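Local coordinates for protein Bm4233, isoform b (Brugia malayi, PDB 6ANY) that probably binds and carries sterols or related lipids as a secreted venom allergen-like CAP protein of a filarial parasite, at residues K44-L49 with S199-K204; P119-T124 with Y178-P183. All coordinates share one frame; numbering follows the deposited sequence.

Contact 1 (K44-L49 with S199-K204); sequences KNMLLL and SGLCRK. With SO4 (sulfate ion), chain D.
Leu48 lays its CB against CB of Leu201 (4.0 Å), the two side chains crossing at about a right angle, and sends CD1 over one face of the Arg203 guanidinium, 3.9 Å from NH1. Its CG stands anti to the backbone N (chi1 -166°), which carries the branch alongside the arginine chain. At its edge the guanidinium donates from NH2 to O2 of a sulfate ion (2.8 Å), probably a crystallisation additive. The backbones join in a single beta bridge between Leu47 and Cys202: Cys202 N donates to Met46 O (3.0 Å), and Leu48 N to Cys202 O (2.7 Å). Leu201 and Met46 run alongside each other, and CD2 of Leu201 is packed tightly on CG of Met46 (3.4 Å); flexible, unbranched Met46 bends at chi2 and chi3 to turn its end away. One water accepts from Met46 N and donates to Gly200 O. Gly200 and Leu201 lie opposite Ala196, forming a G1 beta bulge whose first position, with positive phi, suits glycine. A disulfide joins Cys202 to Cys190, ahead of the C-terminal hairpin of strands 195-196 and 201-202, which rests on the loop between strands 43-44 and 50-51, with helix 10-28 touching Met46 and Leu48.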
# COMPACT_ATOMS: atom_id res chain seq x y z
N LYS A 44 -10.15 4.69 13.03
CA LYS A 44 -11.36 3.88 12.84
C LYS A 44 -11.68 3.86 11.38
O LYS A 44 -11.12 4.65 10.57
CB LYS A 44 -12.54 4.39 13.65
CG LYS A 44 -13.13 5.70 13.13
CD LYS A 44 -14.24 6.19 14.02
CE LYS A 44 -15.24 6.97 13.22
NZ LYS A 44 -15.98 7.90 14.16
N ASN A 45 -12.53 2.93 11.01
CA ASN A 45 -12.91 2.71 9.61
C ASN A 45 -11.72 2.52 8.62
O ASN A 45 -11.81 2.89 7.46
CB ASN A 45 -13.86 3.79 9.13
CG ASN A 45 -15.23 3.68 9.76
OD1 ASN A 45 -15.73 2.61 9.98
ND2 ASN A 45 -15.82 4.82 10.06
N MET A 46 -10.62 1.93 9.07
CA MET A 46 -9.49 1.65 8.16
C MET A 46 -9.86 0.32 7.50
O MET A 46 -9.97 -0.69 8.16
CB MET A 46 -8.19 1.57 8.94
CG MET A 46 -6.99 1.00 8.21
SD MET A 46 -6.28 2.29 7.16
CE MET A 46 -5.37 3.21 8.32
N LEU A 47 -10.06 0.35 6.18
CA LEU A 47 -10.50 -0.84 5.44
C LEU A 47 -9.43 -1.92 5.32
O LEU A 47 -8.22 -1.62 5.16
CB LEU A 47 -11.02 -0.45 4.04
CG LEU A 47 -12.24 0.48 4.06
CD1 LEU A 47 -12.67 0.92 2.67
CD2 LEU A 47 -13.42 -0.14 4.87
N LEU A 48 -9.87 -3.18 5.37
CA LEU A 48 -8.99 -4.30 5.20
C LEU A 48 -8.74 -4.52 3.67
O LEU A 48 -9.65 -4.74 2.88
CB LEU A 48 -9.59 -5.53 5.82
CG LEU A 48 -8.66 -6.74 6.03
CD1 LEU A 48 -9.04 -7.56 7.25
CD2 LEU A 48 -8.75 -7.68 4.87
N LEU A 49 -7.49 -4.41 3.27
CA LEU A 49 -7.14 -4.56 1.84
C LEU A 49 -7.42 -5.96 1.30
O LEU A 49 -7.17 -6.93 1.96
CB LEU A 49 -5.68 -4.18 1.56
CG LEU A 49 -5.24 -2.80 1.99
CD1 LEU A 49 -3.75 -2.61 1.64
CD2 LEU A 49 -6.08 -1.72 1.33
N SER A 199 -7.82 -7.86 13.64
CA SER A 199 -7.00 -6.75 13.21
C SER A 199 -7.57 -5.40 13.62
O SER A 199 -6.86 -4.42 13.64
CB SER A 199 -6.77 -6.83 11.70
OG SER A 199 -7.97 -6.71 10.99
N GLY A 200 -8.88 -5.32 13.86
CA GLY A 200 -9.53 -4.03 14.14
C GLY A 200 -9.78 -3.26 12.84
O GLY A 200 -10.08 -2.08 12.85
N LEU A 201 -9.68 -3.91 11.69
CA LEU A 201 -9.93 -3.25 10.40
C LEU A 201 -11.28 -3.63 9.89
O LEU A 201 -11.75 -4.72 10.18
CB LEU A 201 -8.88 -3.70 9.35
CG LEU A 201 -7.39 -3.51 9.62
CD1 LEU A 201 -6.59 -4.31 8.62
CD2 LEU A 201 -6.99 -2.08 9.53
N CYS A 202 -11.91 -2.73 9.16
CA CYS A 202 -13.24 -2.94 8.60
C CYS A 202 -13.18 -3.64 7.28
O CYS A 202 -12.34 -3.31 6.45
CB CYS A 202 -14.02 -1.61 8.46
SG CYS A 202 -14.25 -0.82 10.07
N ARG A 203 -14.06 -4.60 7.08
CA ARG A 203 -14.08 -5.42 5.88
C ARG A 203 -14.93 -4.78 4.78
O ARG A 203 -16.00 -4.24 5.03
CB ARG A 203 -14.63 -6.78 6.19
CG ARG A 203 -13.73 -7.66 7.03
CD ARG A 203 -14.18 -9.09 7.01
NE ARG A 203 -13.39 -9.91 7.96
CZ ARG A 203 -12.21 -10.47 7.66
NH1 ARG A 203 -11.69 -10.31 6.46
NH2 ARG A 203 -11.54 -11.21 8.51
N LYS A 204 -14.44 -4.84 3.55
CA LYS A 204 -15.13 -4.29 2.38
C LYS A 204 -14.78 -5.13 1.18
O LYS A 204 -13.61 -5.22 0.81
CB LYS A 204 -14.74 -2.84 2.15
CG LYS A 204 -15.63 -2.19 1.06
CD LYS A 204 -16.11 -0.86 1.55
CE LYS A 204 -16.04 0.22 0.51
NZ LYS A 204 -16.86 -0.18 -0.64
S SO4 D . -12.23 -11.90 12.43
O1 SO4 D . -12.32 -13.34 12.14
O2 SO4 D . -11.55 -11.30 11.27
O3 SO4 D . -13.52 -11.19 12.61
O4 SO4 D . -11.32 -11.78 13.58
O HOH W 1 -10.98 0.17 11.71
O HOH W 2 -12.13 -6.01 3.19

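Contact 2 (P119-T124 with Y178-P183); sequences PSNNLT and YELGEP. With NAG (2-acetamido-2-deoxy-beta-D-glucopyranose), chain C.
In the glycosylated loop of this CAP protein, Asn121 lies against Tyr178 and Leu180, at and beside strand 179-180, next to the sequon Asn122-Leu123-Thr124. The loop itself holds an ST turn: Ser120 OG accepts from Asn122 N (3.2 Å), a short hydroxyl side chain being able to fold back on its own backbone. Between them, Asn121 has positive phi, a conformation asparagine tolerates well, and directs its CB toward the other segment. There its amide crosses over one face of the Tyr178 ring, with CG 3.8 Å above the ring, offset toward the rim. ND2 is modelled too close to the ring to support a detailed reading of that approach. Tyr178 takes the cramped rotamer with CG between its backbone N and carbonyl carbon (chi1 60°), which swings the ring toward Asn121, while its OH is hydrogen-bonded to Pro41 O. Leu180 reaches over with its branched end: CD2 lies 4.1 Å from Asn121 CB, and CD1 3.8 Å from Pro119 O. Backbone hydrogen bonds of Asn121 with Ile177, and of Leu123 with Lys174 and Glu175, continue the junction, and Thr124 is the N-cap of helix 125-128. Pointing away from strand 179-180, Asn122 carries the glycan through a covalent bond from ND2 to NAG C1 (1.5 Å), and Thr124 CG2 comes within 3.8 Å of NAG O5.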
# COMPACT_ATOMS: atom_id res chain seq x y z
N PRO A 119 -1.30 15.90 13.63
CA PRO A 119 -2.35 15.42 14.52
C PRO A 119 -3.76 15.33 13.90
O PRO A 119 -4.46 14.33 14.14
CB PRO A 119 -2.29 16.39 15.70
CG PRO A 119 -1.44 17.53 15.27
CD PRO A 119 -0.50 16.95 14.27
N SER A 120 -4.12 16.31 13.07
CA SER A 120 -5.38 16.27 12.33
C SER A 120 -5.51 15.08 11.39
O SER A 120 -6.63 14.71 11.06
CB SER A 120 -5.59 17.53 11.48
OG SER A 120 -4.64 17.57 10.43
N ASN A 121 -4.38 14.50 10.96
CA ASN A 121 -4.29 13.38 9.98
C ASN A 121 -4.77 13.83 8.60
O ASN A 121 -5.07 13.02 7.73
CB ASN A 121 -5.00 12.06 10.40
CG ASN A 121 -4.06 10.90 10.56
OD1 ASN A 121 -2.94 10.91 10.07
ND2 ASN A 121 -4.51 9.88 11.26
N ASN A 122 -4.81 15.15 8.41
CA ASN A 122 -5.25 15.76 7.16
C ASN A 122 -4.13 15.79 6.14
O ASN A 122 -2.98 16.06 6.47
CB ASN A 122 -5.73 17.19 7.46
CG ASN A 122 -6.45 17.84 6.30
OD1 ASN A 122 -6.57 17.29 5.21
ND2 ASN A 122 -6.96 19.04 6.55
N LEU A 123 -4.45 15.49 4.89
CA LEU A 123 -3.45 15.49 3.83
C LEU A 123 -3.41 16.85 3.15
O LEU A 123 -3.91 17.03 2.05
CB LEU A 123 -3.73 14.38 2.82
CG LEU A 123 -2.78 14.22 1.64
CD1 LEU A 123 -1.32 14.15 2.06
CD2 LEU A 123 -3.16 13.00 0.81
N THR A 124 -2.81 17.82 3.84
CA THR A 124 -2.68 19.18 3.30
C THR A 124 -1.48 19.25 2.39
O THR A 124 -0.63 18.34 2.39
CB THR A 124 -2.48 20.20 4.42
OG1 THR A 124 -1.51 19.70 5.34
CG2 THR A 124 -3.74 20.37 5.20
N TYR A 178 -6.71 8.76 7.18
CA TYR A 178 -7.68 7.86 7.78
C TYR A 178 -8.45 8.56 8.89
O TYR A 178 -8.01 9.56 9.38
CB TYR A 178 -7.00 6.58 8.30
CG TYR A 178 -5.94 6.76 9.37
CD1 TYR A 178 -4.62 6.97 9.02
CD2 TYR A 178 -6.25 6.63 10.74
CE1 TYR A 178 -3.63 7.11 9.97
CE2 TYR A 178 -5.27 6.79 11.73
CZ TYR A 178 -3.95 7.05 11.35
OH TYR A 178 -2.93 7.20 12.29
N GLU A 179 -9.61 8.05 9.26
CA GLU A 179 -10.48 8.70 10.28
C GLU A 179 -9.92 8.46 11.69
O GLU A 179 -9.53 7.34 12.02
CB GLU A 179 -11.93 8.21 10.24
CG GLU A 179 -12.61 8.37 8.92
CD GLU A 179 -14.02 7.74 8.93
OE1 GLU A 179 -14.59 7.64 10.08
OE2 GLU A 179 -14.49 7.36 7.79
N LEU A 180 -9.89 9.52 12.50
CA LEU A 180 -9.53 9.44 13.91
C LEU A 180 -10.61 8.77 14.73
O LEU A 180 -11.77 9.14 14.66
CB LEU A 180 -9.28 10.81 14.49
CG LEU A 180 -8.12 11.61 13.83
CD1 LEU A 180 -7.94 12.90 14.57
CD2 LEU A 180 -6.83 10.83 13.91
N GLY A 181 -10.24 7.71 15.43
CA GLY A 181 -11.19 6.98 16.24
C GLY A 181 -10.56 5.76 16.84
O GLY A 181 -9.34 5.62 16.92
N GLU A 182 -11.40 4.83 17.22
CA GLU A 182 -10.95 3.53 17.75
C GLU A 182 -11.09 2.40 16.70
O GLU A 182 -12.08 2.33 15.94
CB GLU A 182 -11.80 3.26 19.00
CG GLU A 182 -11.26 2.22 19.92
CD GLU A 182 -10.09 2.68 20.81
OE1 GLU A 182 -9.75 1.85 21.70
OE2 GLU A 182 -9.55 3.80 20.63
N PRO A 183 -10.12 1.48 16.65
CA PRO A 183 -10.29 0.31 15.81
C PRO A 183 -11.58 -0.47 16.14
O PRO A 183 -11.97 -0.55 17.30
CB PRO A 183 -9.03 -0.51 16.09
CG PRO A 183 -8.03 0.52 16.51
CD PRO A 183 -8.84 1.41 17.37
C1 NAG C . -7.71 20.14 5.89
C2 NAG C . -9.22 20.05 5.98
C3 NAG C . -9.83 21.11 5.08
C4 NAG C . -9.20 22.49 5.32
C5 NAG C . -7.67 22.38 5.29
C6 NAG C . -6.95 23.69 5.61
C7 NAG C . -10.29 17.93 6.50
C8 NAG C . -10.84 16.65 5.95
N2 NAG C . -9.63 18.70 5.64
O3 NAG C . -11.24 21.19 5.32
O4 NAG C . -9.66 23.41 4.32
O5 NAG C . -7.24 21.42 6.24
O6 NAG C . -7.53 24.27 6.77
O7 NAG C . -10.45 18.24 7.67

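Contacts 1 and 2 have centres 14 Å apart and meet where the short strands 43-44 and 179-180 pair antiparallel. Lys44 N probably donates to Glu179 O (2.9 Å), and Asn45 ND2 to Glu179 OE1 (3.1 Å), so residues at one end of contact 1 are tied directly to the strand of contact 2. Met46 CE packs on Tyr178 CG at 3.7 Å, giving the methionine of one contact and the ring of the other a shared apolar patch beside helix 10-28. In sequence, both segments of contact 2 fall between those of contact 1. The attached glycan belongs to the contact 2 side; its NAG is about 13 Å from the Asn45 side chain, between nearest atoms.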